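PDB 3HN0: nitrate transport protein, which probably captures a small solute, perhaps nitrate or a related compound, outside the membrane and delivers it to an ABC transporter. Local coordinates for residues A66-N70 with K71-I75; L88-K91 with T92-E96; P152-S155 with I156-K160; D252-M255 with G256-L260. All coordinates share one frame; numbering follows the deposited sequence. Where two conformers were deposited one is given.

Contact 1 of 4, residues A66-N70 with K71-I75; sequences ANLYN and KGIKI
L68 and I73 are joined through the backbone where helix 62-70 runs out. I73 N bonds to L68 O at 3.0 Å, reaching back five residues, and inside that turn G72 N bonds to Y69 O at 3.1 Å, standing well above the plane of that carbonyl. An ordinary helical bond, K71 N to N67 O at 2.9 Å, comes just before. G72 takes a positive phi of 103°, a value suited to glycine, and with its two bonds into the last turn this is a Schellman motif. A water donates to both Y69 O and I73 O, bridging the helix end to the departing chain. The side chain of K71 runs out extended and bends only at its last torsion (chi4 52°), which carries NZ to N67 OD1 at 2.8 Å, the donor tilted 16° from the amide carbonyl plane. Next to it the packing is apolar: L68 puts CD2 4.0 Å from I73 CG1, and its CB meets I75 CD1 at 3.8 Å. All three residues also pack on helix 43-51, L68 and I75 against L50 and I73 against I51. Y69 offers its ring edge to the backbone of I75, CD1 lying 3.4 Å from I75 O, while its hydroxyl bonds to D275. The amide of N70 is held outside the turn, ND2 bonding to V269 O.

Contact 2 of 4, residues L88-K91 with T92-E96; sequences LVEK and TPLKE
K91 and L94 meet where the chain leaves strand 87-90, and the touch is one of van der Waals packing. L94 comes in against the carbonyl of K91: L94 CB lies 3.9 Å from K91 O, and L94 CD1 lies 4.1 Å from K91 O. The leucine's CG lies opposite its own backbone N (chi1 -174°), which turns the branched end back toward the strand. Two carbonyl oxygens also come close, K91 O and P93 O at 3.4 Å; both are acceptors, so no hydrogen bond joins them. The peptide between T92 and P93 is cis, and residues K91 to L94 form a type VIb beta turn. Of polar links between the two segments there is one through water: the molecule donates to E90 O at 2.9 Å and also reaches T92 OG1, though at a distance short enough to make its exact position doubtful. The charged ends look outward to neighbouring strands and loops. In the conformer modelled here, E90 forms a salt bridge with R146 and a hydrogen bond with T167, residues of the two strands flanking 87-90 in a three-stranded antiparallel sheet, and K91 NZ pairs with D161. With no direct hydrogen bond between its halves, the turn owes its course chiefly to the cis peptide, while the charged ends tie the strand end to its surroundings.

Contact 3 of 4, residues P152-S155 with I156-K160; sequences PFLS and IALRK
L154 and L158 lie side by side and point the same way, one helical turn apart, with CD1 of L154 3.9 Å from CD1 of L158. On another side of the helix, I156 lays its side chain along the carbonyl of P152: CG1 of I156 stands 3.3 Å from P152 O, and CD1 goes on to meet the proline ring at CB, 4.3 Å away. CG1 of I156 sits opposite its own carbonyl carbon (chi1 -67°), which leads the chain back toward the start of the helix. In the conformer modelled, R159 bends at chi3 and brings NH1 to 3.6 Å from S155 O, obliquely. The backbone beneath is regular, with I156 N on P152 O, A157 N on F153 O, L158 N on L154 O and R159 N on S155 O, each at 2.9 Å. Further out, the buried hydroxyl of S155 is held by several partners, bonding to E151 and S236 and weakly to R239. F153 and I156 rest on T136 of helix 132-141, whereas L154 reaches Y87 and V89 of strand 87-90, and P152, preceded by a cis peptide, packs on F227 and L232. This is a short helix, 153-160, that follows strand 146-149 and covers the three-stranded antiparallel sheet, a helix-on-sheet layer consistent with the smaller lobe of a two-lobed type II solute-binding protein.

Contact 4 of 4, residues D252-M255 with G256-L260; sequences DAVM and GFLRL
R259 lays its guanidinium over the backbone of M255, so that M255 O sits 3.7 Å above one face, displaced toward the rim. The arginine starts with CG opposite its own backbone N (chi1 -169°) and bends at chi3, folding the head back along the helix until NH2 is 4.1 Å from CB of M255, a selenomethionine. In the plane of the group, at its edge, a water accepts a weak bond from NH1 and donates to D252 O at 3.0 Å. D252 O thus serves two donors, the second being G256 N at 2.9 Å. On the buried flank V254 and L258 run side by side and point the same way, CG1 of V254 4.0 Å from CD1 of L258. Along the backbone L258 N bonds to V254 O at 3.0 Å, close to straight. F257 heads off in another direction, and V254 O lies near its ring's plane at the edge. Its backbone bond is the slack one: in the copy given, F257 N to A253 O is a weak 3.4 Å bond. The outer surroundings match these directions. V254 and F257 pack on M62, F257 also on L111 of helix 107-119, and L258 touches V269 and L273. With R259 and D252 exposed and V254, F257 and L258 buried, this is the pattern of an amphipathic helix, here the last in the chain, packed against helices 62-70 and 107-119.

Taken from the N terminus, the four contacts follow in series; each joins adjacent segments, so none closes a long loop, and none nests in or crosses another. Contact 1 ends helix 62-70, contact 2 leaves strand 87-90, contact 3 spans helix 153-160, and contact 4 lies in the final helix, 251-264. They fall into two touching pairs. A66 CB of contact 1 packs on L258 CD2 of contact 4, joining helix 62-70 to the last helix. V89 CG1 of contact 2 meets L154 CD1 of contact 3, seating helix 153-160 on the three-stranded sheet. Contacts 1 and 3, with centres about 35 Å apart, lie on opposite sides of the chain's centre.

Contact 1 of 4, residues A66-N70 with K71-I75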
ATOM      1  N   ALA A  66       9.053 -17.360   9.066  1.00 11.16           N
ATOM      2  CA  ALA A  66       9.530 -18.096   7.910  1.00 10.04           C
ATOM      3  C   ALA A  66      10.635 -19.087   8.233  1.00 11.36           C
ATOM      4  O   ALA A  66      10.610 -20.241   7.768  1.00 11.93           O
ATOM      5  CB  ALA A  66       9.977 -17.138   6.815  1.00  8.98           C
ATOM      6  N   ASN A  67      11.622 -18.633   8.988  1.00 10.83           N
ATOM      7  CA  ASN A  67      12.748 -19.461   9.392  1.00 12.38           C
ATOM      8  C   ASN A  67      12.286 -20.652  10.214  1.00 10.23           C
ATOM      9  O   ASN A  67      12.592 -21.790   9.904  1.00 12.64           O
ATOM     10  CB  ASN A  67      13.744 -18.628  10.206  1.00 12.21           C
ATOM     11  CG  ASN A  67      15.020 -19.403  10.475  1.00 18.34           C
ATOM     12  OD1 ASN A  67      15.592 -19.983   9.570  1.00 18.27           O
ATOM     13  ND2 ASN A  67      15.449 -19.435  11.722  1.00 21.28           N
ATOM     14  N   LEU A  68      11.485 -20.417  11.243  1.00 12.60           N
ATOM     15  CA  LEU A  68      10.948 -21.526  12.033  1.00 13.42           C
ATOM     16  C   LEU A  68      10.187 -22.553  11.184  1.00 12.74           C
ATOM     17  O   LEU A  68      10.365 -23.774  11.347  1.00 13.34           O
ATOM     18  CB  LEU A  68      10.010 -21.007  13.122  1.00 15.43           C
ATOM     19  CG  LEU A  68      10.644 -20.209  14.251  1.00 24.50           C
ATOM     20  CD1 LEU A  68       9.503 -19.719  15.203  1.00 25.62           C
ATOM     21  CD2 LEU A  68      11.642 -21.029  14.970  1.00 25.04           C
ATOM     22  N   TYR A  69       9.336 -22.068  10.287  1.00 10.94           N
ATOM     23  CA  TYR A  69       8.620 -22.945   9.385  1.00 12.63           C
ATOM     24  C   TYR A  69       9.590 -23.757   8.505  1.00  9.30           C
ATOM     25  O   TYR A  69       9.428 -24.999   8.362  1.00 13.33           O
ATOM     26  CB  TYR A  69       7.600 -22.183   8.529  1.00 11.38           C
ATOM     27  CG  TYR A  69       6.890 -23.098   7.560  1.00 10.91           C
ATOM     28  CD1 TYR A  69       5.753 -23.782   7.964  1.00 15.23           C
ATOM     29  CD2 TYR A  69       7.362 -23.297   6.248  1.00 10.30           C
ATOM     30  CE1 TYR A  69       5.111 -24.676   7.114  1.00 18.77           C
ATOM     31  CE2 TYR A  69       6.717 -24.184   5.365  1.00 14.90           C
ATOM     32  CZ  TYR A  69       5.591 -24.877   5.808  1.00 17.10           C
ATOM     33  OH  TYR A  69       4.923 -25.775   5.011  1.00 17.47           O
ATOM     34  N   ASN A  70      10.578 -23.088   7.913  1.00 11.24           N
ATOM     35  CA  ASN A  70      11.549 -23.757   7.052  1.00  9.74           C
ATOM     36  C   ASN A  70      12.391 -24.806   7.801  1.00 12.46           C
ATOM     37  O   ASN A  70      12.854 -25.789   7.211  1.00 13.72           O
ATOM     38  CB  ASN A  70      12.444 -22.730   6.340  1.00 13.70           C
ATOM     39  CG  ASN A  70      11.744 -22.098   5.185  1.00 11.80           C
ATOM     40  OD1 ASN A  70      10.815 -22.683   4.663  1.00 14.92           O
ATOM     41  ND2 ASN A  70      12.172 -20.906   4.769  1.00 13.58           N
ATOM     42  N   LYS A  71      12.577 -24.573   9.088  1.00 15.76           N
ATOM     43  CA  LYS A  71      13.359 -25.467   9.940  1.00 17.79           C
ATOM     44  C   LYS A  71      12.572 -26.646  10.493  1.00 19.36           C
ATOM     45  O   LYS A  71      13.152 -27.519  11.109  1.00 21.04           O
ATOM     46  CB  LYS A  71      14.031 -24.656  11.048  1.00 17.59           C
ATOM     47  CG  LYS A  71      15.158 -23.827  10.422  1.00 21.84           C
ATOM     48  CD  LYS A  71      16.169 -23.201  11.323  1.00 29.83           C
ATOM     49  CE  LYS A  71      17.502 -22.939  10.534  1.00 30.29           C
ATOM     50  NZ  LYS A  71      17.381 -22.167   9.196  1.00 19.21           N
ATOM     51  N   GLY A  72      11.269 -26.681  10.249  1.00 13.77           N
ATOM     52  CA  GLY A  72      10.411 -27.843  10.579  1.00 15.12           C
ATOM     53  C   GLY A  72       9.559 -27.652  11.817  1.00 15.13           C
ATOM     54  O   GLY A  72       8.876 -28.586  12.249  1.00 16.35           O
ATOM     55  N   ILE A  73       9.588 -26.469  12.414  1.00 15.90           N
ATOM     56  CA  ILE A  73       8.719 -26.180  13.600  1.00 14.87           C
ATOM     57  C   ILE A  73       7.268 -26.162  13.146  1.00 17.73           C
ATOM     58  O   ILE A  73       6.976 -25.581  12.087  1.00 14.42           O
ATOM     59  CB  ILE A  73       9.112 -24.855  14.286  1.00 13.16           C
ATOM     60  CG1 ILE A  73      10.530 -24.917  14.790  1.00 21.78           C
ATOM     61  CG2 ILE A  73       8.187 -24.519  15.470  1.00 18.45           C
ATOM     62  CD1 ILE A  73      10.811 -26.264  15.497  1.00 18.30           C
ATOM     63  N   LYS A  74       6.369 -26.815  13.902  1.00 16.29           N
ATOM     64  CA  LYS A  74       4.973 -26.956  13.475  1.00 14.69           C
ATOM     65  C   LYS A  74       4.165 -25.684  13.826  1.00 17.43           C
ATOM     66  O   LYS A  74       3.493 -25.600  14.864  1.00 19.27           O
ATOM     67  CB  LYS A  74       4.344 -28.220  14.031  1.00 16.79           C
ATOM     68  CG  LYS A  74       4.908 -29.488  13.358  1.00 19.18           C
ATOM     69  CD  LYS A  74       4.197 -30.730  13.900  1.00 29.95           C
ATOM     70  CE  LYS A  74       4.612 -32.010  13.156  1.00 39.33           C
ATOM     71  NZ  LYS A  74       6.045 -32.336  13.393  1.00 44.66           N
ATOM     72  N   ILE A  75       4.309 -24.685  12.953  1.00 13.18           N
ATOM     73  CA  ILE A  75       3.505 -23.484  13.003  1.00 14.35           C
ATOM     74  C   ILE A  75       3.035 -23.168  11.600  1.00 15.65           C
ATOM     75  O   ILE A  75       3.620 -23.627  10.620  1.00 15.07           O
ATOM     76  CB  ILE A  75       4.300 -22.259  13.574  1.00 12.91           C
ATOM     77  CG1 ILE A  75       5.589 -21.995  12.760  1.00 13.74           C
ATOM     78  CG2 ILE A  75       4.606 -22.452  15.076  1.00 15.52           C
ATOM     79  CD1 ILE A  75       6.192 -20.646  12.953  1.00 20.44           C
TER
HETATM   80  O   HOH W   1       7.534 -26.603   9.591  1.00 14.57           O

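Contact 2 of 4, residues L88-K91 with T92-E96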
ATOM      1  N   LEU A  88      11.822   6.985   8.949  1.00 11.68           N
ATOM      2  CA  LEU A  88      13.085   7.711   9.002  1.00 12.38           C
ATOM      3  C   LEU A  88      12.863   9.053   9.664  1.00 11.98           C
ATOM      4  O   LEU A  88      11.958   9.796   9.262  1.00 13.30           O
ATOM      5  CB  LEU A  88      13.577   7.958   7.582  1.00 11.41           C
ATOM      6  CG  LEU A  88      14.874   8.732   7.341  1.00 21.17           C
ATOM      7  CD1 LEU A  88      16.064   8.011   7.949  1.00 17.77           C
ATOM      8  CD2 LEU A  88      15.000   8.916   5.820  1.00 22.20           C
ATOM      9  N   VAL A  89      13.717   9.402  10.621  1.00 13.37           N
ATOM     10  CA  VAL A  89      13.665  10.694  11.283  1.00 10.25           C
ATOM     11  C   VAL A  89      14.998  11.424  11.093  1.00 13.77           C
ATOM     12  O   VAL A  89      16.051  10.802  11.029  1.00 13.10           O
ATOM     13  CB  VAL A  89      13.346  10.552  12.791  1.00 13.19           C
ATOM     14  CG1 VAL A  89      11.958   9.956  12.981  1.00 13.06           C
ATOM     15  CG2 VAL A  89      14.411   9.667  13.547  1.00 13.64           C
ATOM     16  N   GLU A  90      14.921  12.737  10.987  1.00 12.16           N
ATOM     17  CA  GLU A  90      16.100  13.557  10.803  0.60 13.73           C
ATOM     18  C   GLU A  90      15.942  14.839  11.599  1.00 13.85           C
ATOM     19  O   GLU A  90      14.826  15.368  11.738  1.00 15.30           O
ATOM     20  CB  GLU A  90      16.348  13.850   9.303  0.60 15.76           C
ATOM     21  CG  GLU A  90      16.162  12.643   8.380  0.60 18.48           C
ATOM     22  CD  GLU A  90      16.623  12.887   6.946  0.60 24.69           C
ATOM     23  OE1 GLU A  90      17.809  13.256   6.757  0.60 17.15           O
ATOM     24  OE2 GLU A  90      15.811  12.677   6.008  0.60 25.80           O
ATOM     25  N   LYS A  91      17.066  15.321  12.114  1.00 14.82           N
ATOM     26  CA  LYS A  91      17.131  16.610  12.779  1.00 21.77           C
ATOM     27  C   LYS A  91      17.491  17.675  11.772  1.00 27.67           C
ATOM     28  O   LYS A  91      18.214  17.402  10.820  1.00 27.30           O
ATOM     29  CB  LYS A  91      18.195  16.598  13.866  1.00 22.76           C
ATOM     30  CG  LYS A  91      17.737  15.905  15.098  1.00 23.83           C
ATOM     31  CD  LYS A  91      18.764  15.903  16.222  1.00 29.64           C
ATOM     32  CE  LYS A  91      19.056  17.304  16.768  1.00 37.57           C
ATOM     33  NZ  LYS A  91      18.953  17.388  18.248  1.00 34.95           N
ATOM     34  N   THR A  92      16.958  18.878  12.006  1.00 33.71           N
ATOM     35  CA  THR A  92      17.347  20.101  11.296  1.00 38.30           C
ATOM     36  C   THR A  92      17.916  21.091  12.318  1.00 38.56           C
ATOM     37  O   THR A  92      17.231  21.425  13.294  1.00 35.65           O
ATOM     38  CB  THR A  92      16.137  20.773  10.612  1.00 40.38           C
ATOM     39  OG1 THR A  92      15.384  19.771   9.927  1.00 40.66           O
ATOM     40  CG2 THR A  92      16.590  21.861   9.616  1.00 41.23           C
ATOM     41  N   PRO A  93      19.167  21.544  12.115  1.00 40.47           N
ATOM     42  CA  PRO A  93      20.072  21.192  11.020  1.00 42.60           C
ATOM     43  C   PRO A  93      20.675  19.806  11.158  1.00 45.23           C
ATOM     44  O   PRO A  93      20.735  19.238  12.265  1.00 45.98           O
ATOM     45  CB  PRO A  93      21.180  22.256  11.116  1.00 42.60           C
ATOM     46  CG  PRO A  93      21.171  22.680  12.549  1.00 41.65           C
ATOM     47  CD  PRO A  93      19.725  22.619  12.964  1.00 41.20           C
ATOM     48  N   LEU A  94      21.121  19.274  10.023  1.00 46.15           N
ATOM     49  CA  LEU A  94      21.790  17.992   9.986  1.00 46.56           C
ATOM     50  C   LEU A  94      23.290  18.208  10.179  1.00 49.81           C
ATOM     51  O   LEU A  94      23.994  18.672   9.275  1.00 49.88           O
ATOM     52  CB  LEU A  94      21.512  17.300   8.660  1.00 45.68           C
ATOM     53  CG  LEU A  94      22.056  15.879   8.565  1.00 43.96           C
ATOM     54  CD1 LEU A  94      21.123  14.924   9.294  1.00 32.21           C
ATOM     55  CD2 LEU A  94      22.236  15.487   7.105  1.00 37.82           C
ATOM     56  N   LYS A  95      23.771  17.883  11.374  1.00 51.29           N
ATOM     57  CA  LYS A  95      25.195  17.924  11.675  1.00 50.56           C
ATOM     58  C   LYS A  95      25.779  16.651  11.049  1.00 49.24           C
ATOM     59  O   LYS A  95      25.602  16.428   9.845  1.00 48.70           O
ATOM     60  CB  LYS A  95      25.450  18.003  13.194  1.00 51.09           C
ATOM     61  CG  LYS A  95      24.652  19.068  13.960  1.00 54.54           C
ATOM     62  CD  LYS A  95      24.972  20.481  13.510  1.00 59.71           C
ATOM     63  CE  LYS A  95      24.462  21.502  14.515  1.00 63.12           C
ATOM     64  NZ  LYS A  95      24.951  22.876  14.224  1.00 66.38           N
ATOM     65  N   GLU A  96      26.458  15.812  11.829  1.00 47.77           N
ATOM     66  CA  GLU A  96      27.019  14.584  11.267  1.00 46.39           C
ATOM     67  C   GLU A  96      25.893  13.659  10.729  1.00 45.45           C
ATOM     68  O   GLU A  96      24.867  13.426  11.412  1.00 44.93           O
ATOM     69  CB  GLU A  96      27.954  13.890  12.256  1.00 47.46           C
ATOM     70  CG  GLU A  96      29.340  14.535  12.300  1.00 41.75           C
TER
HETATM   71  O   HOH W   2      13.991  17.992  10.851  1.00 34.47           O

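Contact 3 of 4, residues P152-S155 with I156-K160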
ATOM      1  N   PRO A 152       7.043   2.603  20.367  1.00 15.51           N
ATOM      2  CA  PRO A 152       6.779   3.943  20.877  1.00 15.73           C
ATOM      3  C   PRO A 152       8.001   4.868  20.808  1.00 13.84           C
ATOM      4  O   PRO A 152       7.894   6.099  21.060  1.00 13.17           O
ATOM      5  CB  PRO A 152       6.423   3.664  22.340  1.00 16.69           C
ATOM      6  CG  PRO A 152       7.217   2.535  22.680  1.00 15.85           C
ATOM      7  CD  PRO A 152       7.335   1.667  21.482  1.00 17.89           C
ATOM      8  N   PHE A 153       9.139   4.308  20.417  1.00 13.27           N
ATOM      9  CA  PHE A 153      10.417   5.047  20.467  1.00 13.25           C
ATOM     10  C   PHE A 153      10.344   6.275  19.554  1.00 10.84           C
ATOM     11  O   PHE A 153      10.886   7.346  19.854  1.00 12.14           O
ATOM     12  CB  PHE A 153      11.525   4.131  19.981  1.00 17.10           C
ATOM     13  CG  PHE A 153      11.621   2.886  20.763  1.00 17.82           C
ATOM     14  CD1 PHE A 153      12.150   2.928  22.043  1.00 19.72           C
ATOM     15  CD2 PHE A 153      11.142   1.643  20.230  1.00 20.26           C
ATOM     16  CE1 PHE A 153      12.249   1.759  22.809  1.00 21.71           C
ATOM     17  CE2 PHE A 153      11.226   0.489  20.995  1.00 27.22           C
ATOM     18  CZ  PHE A 153      11.769   0.556  22.302  1.00 26.23           C
ATOM     19  N   LEU A 154       9.722   6.082  18.405  1.00 11.89           N
ATOM     20  CA  LEU A 154       9.494   7.167  17.444  1.00 11.71           C
ATOM     21  C   LEU A 154       8.799   8.356  18.114  1.00 12.11           C
ATOM     22  O   LEU A 154       9.247   9.493  18.029  1.00 10.50           O
ATOM     23  CB  LEU A 154       8.649   6.659  16.286  1.00 12.12           C
ATOM     24  CG  LEU A 154       8.275   7.627  15.151  1.00 10.80           C
ATOM     25  CD1 LEU A 154       9.490   8.350  14.587  1.00 10.48           C
ATOM     26  CD2 LEU A 154       7.502   6.851  13.993  1.00 13.83           C
ATOM     27  N   SER A 155       7.680   8.069  18.771  1.00 11.36           N
ATOM     28  CA  SER A 155       6.891   9.102  19.453  1.00 11.65           C
ATOM     29  C   SER A 155       7.684   9.782  20.560  1.00 11.24           C
ATOM     30  O   SER A 155       7.637  11.017  20.728  1.00 10.94           O
ATOM     31  CB  SER A 155       5.612   8.487  20.043  1.00 16.31           C
ATOM     32  OG  SER A 155       4.735   8.082  19.007  1.00 15.55           O
ATOM     33  N   ILE A 156       8.409   8.968  21.309  1.00 11.08           N
ATOM     34  CA  ILE A 156       9.232   9.497  22.437  1.00 11.48           C
ATOM     35  C   ILE A 156      10.328  10.442  21.903  1.00  8.95           C
ATOM     36  O   ILE A 156      10.560  11.533  22.450  1.00  9.17           O
ATOM     37  CB  ILE A 156       9.849   8.326  23.222  1.00 12.61           C
ATOM     38  CG1 ILE A 156       8.739   7.543  23.928  1.00 14.29           C
ATOM     39  CG2 ILE A 156      10.959   8.817  24.209  1.00 13.85           C
ATOM     40  CD1 ILE A 156       9.212   6.194  24.453  1.00 14.66           C
ATOM     41  N   ALA A 157      10.999  10.036  20.822  1.00 12.33           N
ATOM     42  CA  ALA A 157      12.043  10.840  20.208  1.00 10.36           C
ATOM     43  C   ALA A 157      11.478  12.146  19.672  1.00 11.69           C
ATOM     44  O   ALA A 157      12.050  13.204  19.876  1.00  8.09           O
ATOM     45  CB  ALA A 157      12.713  10.045  19.051  1.00 10.52           C
ATOM     46  N   LEU A 158      10.342  12.049  18.994  1.00  8.48           N
ATOM     47  CA  LEU A 158       9.656  13.238  18.447  1.00 10.59           C
ATOM     48  C   LEU A 158       9.201  14.212  19.546  1.00  9.59           C
ATOM     49  O   LEU A 158       9.277  15.430  19.357  1.00  8.36           O
ATOM     50  CB  LEU A 158       8.465  12.824  17.560  1.00  9.42           C
ATOM     51  CG  LEU A 158       8.855  12.186  16.216  1.00 10.74           C
ATOM     52  CD1 LEU A 158       7.610  11.589  15.560  1.00 13.01           C
ATOM     53  CD2 LEU A 158       9.540  13.186  15.293  1.00 10.51           C
ATOM     54  N   ARG A 159       8.740  13.683  20.674  1.00  9.69           N
ATOM     55  CA  ARG A 159       8.291  14.486  21.807  0.50 12.06           C
ATOM     56  C   ARG A 159       9.497  15.176  22.462  1.00 12.00           C
ATOM     57  O   ARG A 159       9.496  16.370  22.740  1.00 11.44           O
ATOM     58  CB  ARG A 159       7.619  13.548  22.815  0.50 12.75           C
ATOM     59  CG  ARG A 159       6.812  14.197  23.913  0.50 13.93           C
ATOM     60  CD  ARG A 159       5.750  13.216  24.441  0.50 24.05           C
ATOM     61  NE  ARG A 159       6.330  12.233  25.353  0.50 28.40           N
ATOM     62  CZ  ARG A 159       6.466  10.932  25.104  0.50 23.03           C
ATOM     63  NH1 ARG A 159       6.037  10.388  23.945  0.50 13.27           N
ATOM     64  NH2 ARG A 159       7.009  10.179  26.057  0.50 19.48           N
ATOM     65  N   LYS A 160      10.529  14.383  22.719  1.00 10.23           N
ATOM     66  CA  LYS A 160      11.638  14.891  23.535  1.00  9.18           C
ATOM     67  C   LYS A 160      12.662  15.717  22.769  1.00  9.79           C
ATOM     68  O   LYS A 160      13.453  16.404  23.373  1.00  7.72           O
ATOM     69  CB  LYS A 160      12.313  13.723  24.287  1.00 10.32           C
ATOM     70  CG  LYS A 160      11.410  13.105  25.379  1.00 13.32           C
ATOM     71  CD  LYS A 160      12.111  11.955  26.135  1.00 19.19           C
ATOM     72  CE  LYS A 160      13.314  12.418  26.959  1.00 30.23           C
ATOM     73  NZ  LYS A 160      14.096  11.297  27.627  1.00 37.15           N
TER

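Contact 4 of 4, residues D252-M255 with G256-L260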
ATOM      1  N   ASP A 252       0.550 -12.103  -1.298  1.00 25.91           N
ATOM      2  CA  ASP A 252       1.516 -11.365  -2.112  1.00 26.36           C
ATOM      3  C   ASP A 252       2.403 -10.432  -1.333  1.00 24.36           C
ATOM      4  O   ASP A 252       3.595 -10.353  -1.634  1.00 28.11           O
ATOM      5  CB  ASP A 252       0.819 -10.654  -3.303  1.00 29.54           C
ATOM      6  CG  ASP A 252       0.307 -11.649  -4.372  1.00 35.34           C
ATOM      7  OD1 ASP A 252       0.696 -12.850  -4.388  1.00 38.08           O
ATOM      8  OD2 ASP A 252      -0.512 -11.222  -5.232  1.00 51.92           O
ATOM      9  N   ALA A 253       1.861  -9.730  -0.330  0.60 21.08           N
ATOM     10  CA  ALA A 253       2.651  -8.918   0.587  0.60 22.17           C
ATOM     11  C   ALA A 253       3.562  -9.757   1.499  0.60 19.87           C
ATOM     12  O   ALA A 253       4.546  -9.231   2.048  0.60 15.40           O
ATOM     13  CB  ALA A 253       1.754  -8.031   1.465  0.60 20.26           C
ATOM     14  N   VAL A 254       3.174 -11.005   1.744  1.00 20.04           N
ATOM     15  CA  VAL A 254       4.004 -11.888   2.583  1.00 16.41           C
ATOM     16  C   VAL A 254       5.169 -12.372   1.762  1.00 17.66           C
ATOM     17  O   VAL A 254       6.308 -12.130   2.103  1.00 16.93           O
ATOM     18  CB  VAL A 254       3.218 -13.072   3.162  1.00 18.01           C
ATOM     19  CG1 VAL A 254       4.194 -14.130   3.789  1.00 17.49           C
ATOM     20  CG2 VAL A 254       2.200 -12.552   4.200  1.00 13.19           C
HETATM   21  N   MSE A 255       4.874 -12.995   0.634  1.00 16.87           N
HETATM   22  CA  MSE A 255       5.929 -13.621  -0.167  1.00 15.84           C
HETATM   23  C   MSE A 255       6.805 -12.570  -0.830  1.00 17.76           C
HETATM   24  O   MSE A 255       8.023 -12.748  -0.943  1.00 15.58           O
HETATM   25  CB  MSE A 255       5.336 -14.559  -1.203  1.00 19.70           C
HETATM   26  CG  MSE A 255       4.517 -15.677  -0.585  1.00 20.39           C
HETATM   27 SE   MSE A 255       5.598 -16.842   0.578  0.75 18.77          SE
HETATM   28  CE  MSE A 255       6.542 -17.594  -0.760  1.00 22.47           C
ATOM     29  N   GLY A 256       6.216 -11.446  -1.253  1.00 18.62           N
ATOM     30  CA  GLY A 256       7.046 -10.324  -1.728  1.00 14.13           C
ATOM     31  C   GLY A 256       8.036  -9.765  -0.723  1.00 15.30           C
ATOM     32  O   GLY A 256       9.194  -9.471  -1.063  1.00 19.00           O
ATOM     33  N   PHE A 257       7.604  -9.569   0.510  1.00 13.54           N
ATOM     34  CA  PHE A 257       8.480  -9.173   1.599  1.00 12.66           C
ATOM     35  C   PHE A 257       9.602 -10.197   1.836  1.00 14.60           C
ATOM     36  O   PHE A 257      10.752  -9.820   1.846  1.00 14.63           O
ATOM     37  CB  PHE A 257       7.708  -8.932   2.904  1.00 15.30           C
ATOM     38  CG  PHE A 257       8.569  -8.782   4.089  1.00 14.20           C
ATOM     39  CD1 PHE A 257       9.300  -7.618   4.327  1.00 14.14           C
ATOM     40  CD2 PHE A 257       8.675  -9.822   5.015  1.00 13.04           C
ATOM     41  CE1 PHE A 257      10.072  -7.461   5.452  1.00 13.76           C
ATOM     42  CE2 PHE A 257       9.499  -9.707   6.112  1.00 11.86           C
ATOM     43  CZ  PHE A 257      10.207  -8.522   6.366  1.00 17.03           C
ATOM     44  N   LEU A 258       9.252 -11.481   1.952  1.00 15.10           N
ATOM     45  CA  LEU A 258      10.238 -12.538   2.203  1.00 12.59           C
ATOM     46  C   LEU A 258      11.267 -12.619   1.061  1.00 13.19           C
ATOM     47  O   LEU A 258      12.459 -12.741   1.316  1.00 13.35           O
ATOM     48  CB  LEU A 258       9.560 -13.898   2.479  1.00 14.09           C
ATOM     49  CG  LEU A 258       8.862 -13.944   3.857  1.00 15.66           C
ATOM     50  CD1 LEU A 258       8.051 -15.248   4.044  1.00 15.77           C
ATOM     51  CD2 LEU A 258       9.837 -13.759   5.033  1.00 13.52           C
ATOM     52  N   ARG A 259      10.802 -12.473  -0.179  1.00 14.73           N
ATOM     53  CA  ARG A 259      11.670 -12.444  -1.325  1.00 14.57           C
ATOM     54  C   ARG A 259      12.647 -11.303  -1.258  1.00 14.32           C
ATOM     55  O   ARG A 259      13.831 -11.468  -1.576  1.00 14.79           O
ATOM     56  CB  ARG A 259      10.841 -12.335  -2.604  1.00 16.32           C
ATOM     57  CG  ARG A 259      11.601 -12.550  -3.887  1.00 27.97           C
ATOM     58  CD  ARG A 259      10.630 -12.744  -5.095  1.00 34.17           C
ATOM     59  NE  ARG A 259       9.728 -13.899  -4.903  1.00 40.83           N
ATOM     60  CZ  ARG A 259       8.404 -13.847  -4.678  1.00 49.03           C
ATOM     61  NH1 ARG A 259       7.732 -12.691  -4.627  1.00 50.41           N
ATOM     62  NH2 ARG A 259       7.727 -14.981  -4.517  1.00 49.17           N
ATOM     63  N   LEU A 260      12.161 -10.120  -0.866  1.00 15.87           N
ATOM     64  CA  LEU A 260      13.035  -8.969  -0.705  0.60 16.62           C
ATOM     65  C   LEU A 260      14.119  -9.251   0.342  1.00 17.57           C
ATOM     66  O   LEU A 260      15.307  -9.027   0.100  1.00 17.16           O
ATOM     67  CB  LEU A 260      12.190  -7.730  -0.350  0.60 16.02           C
ATOM     68  CG  LEU A 260      12.884  -6.378  -0.209  0.60 21.05           C
ATOM     69  CD1 LEU A 260      11.855  -5.227  -0.268  0.60 17.28           C
ATOM     70  CD2 LEU A 260      13.677  -6.356   1.083  0.60 16.74           C
TER
HETATM   71  O   HOH W   3       4.795 -11.189  -4.295  1.00 34.59           O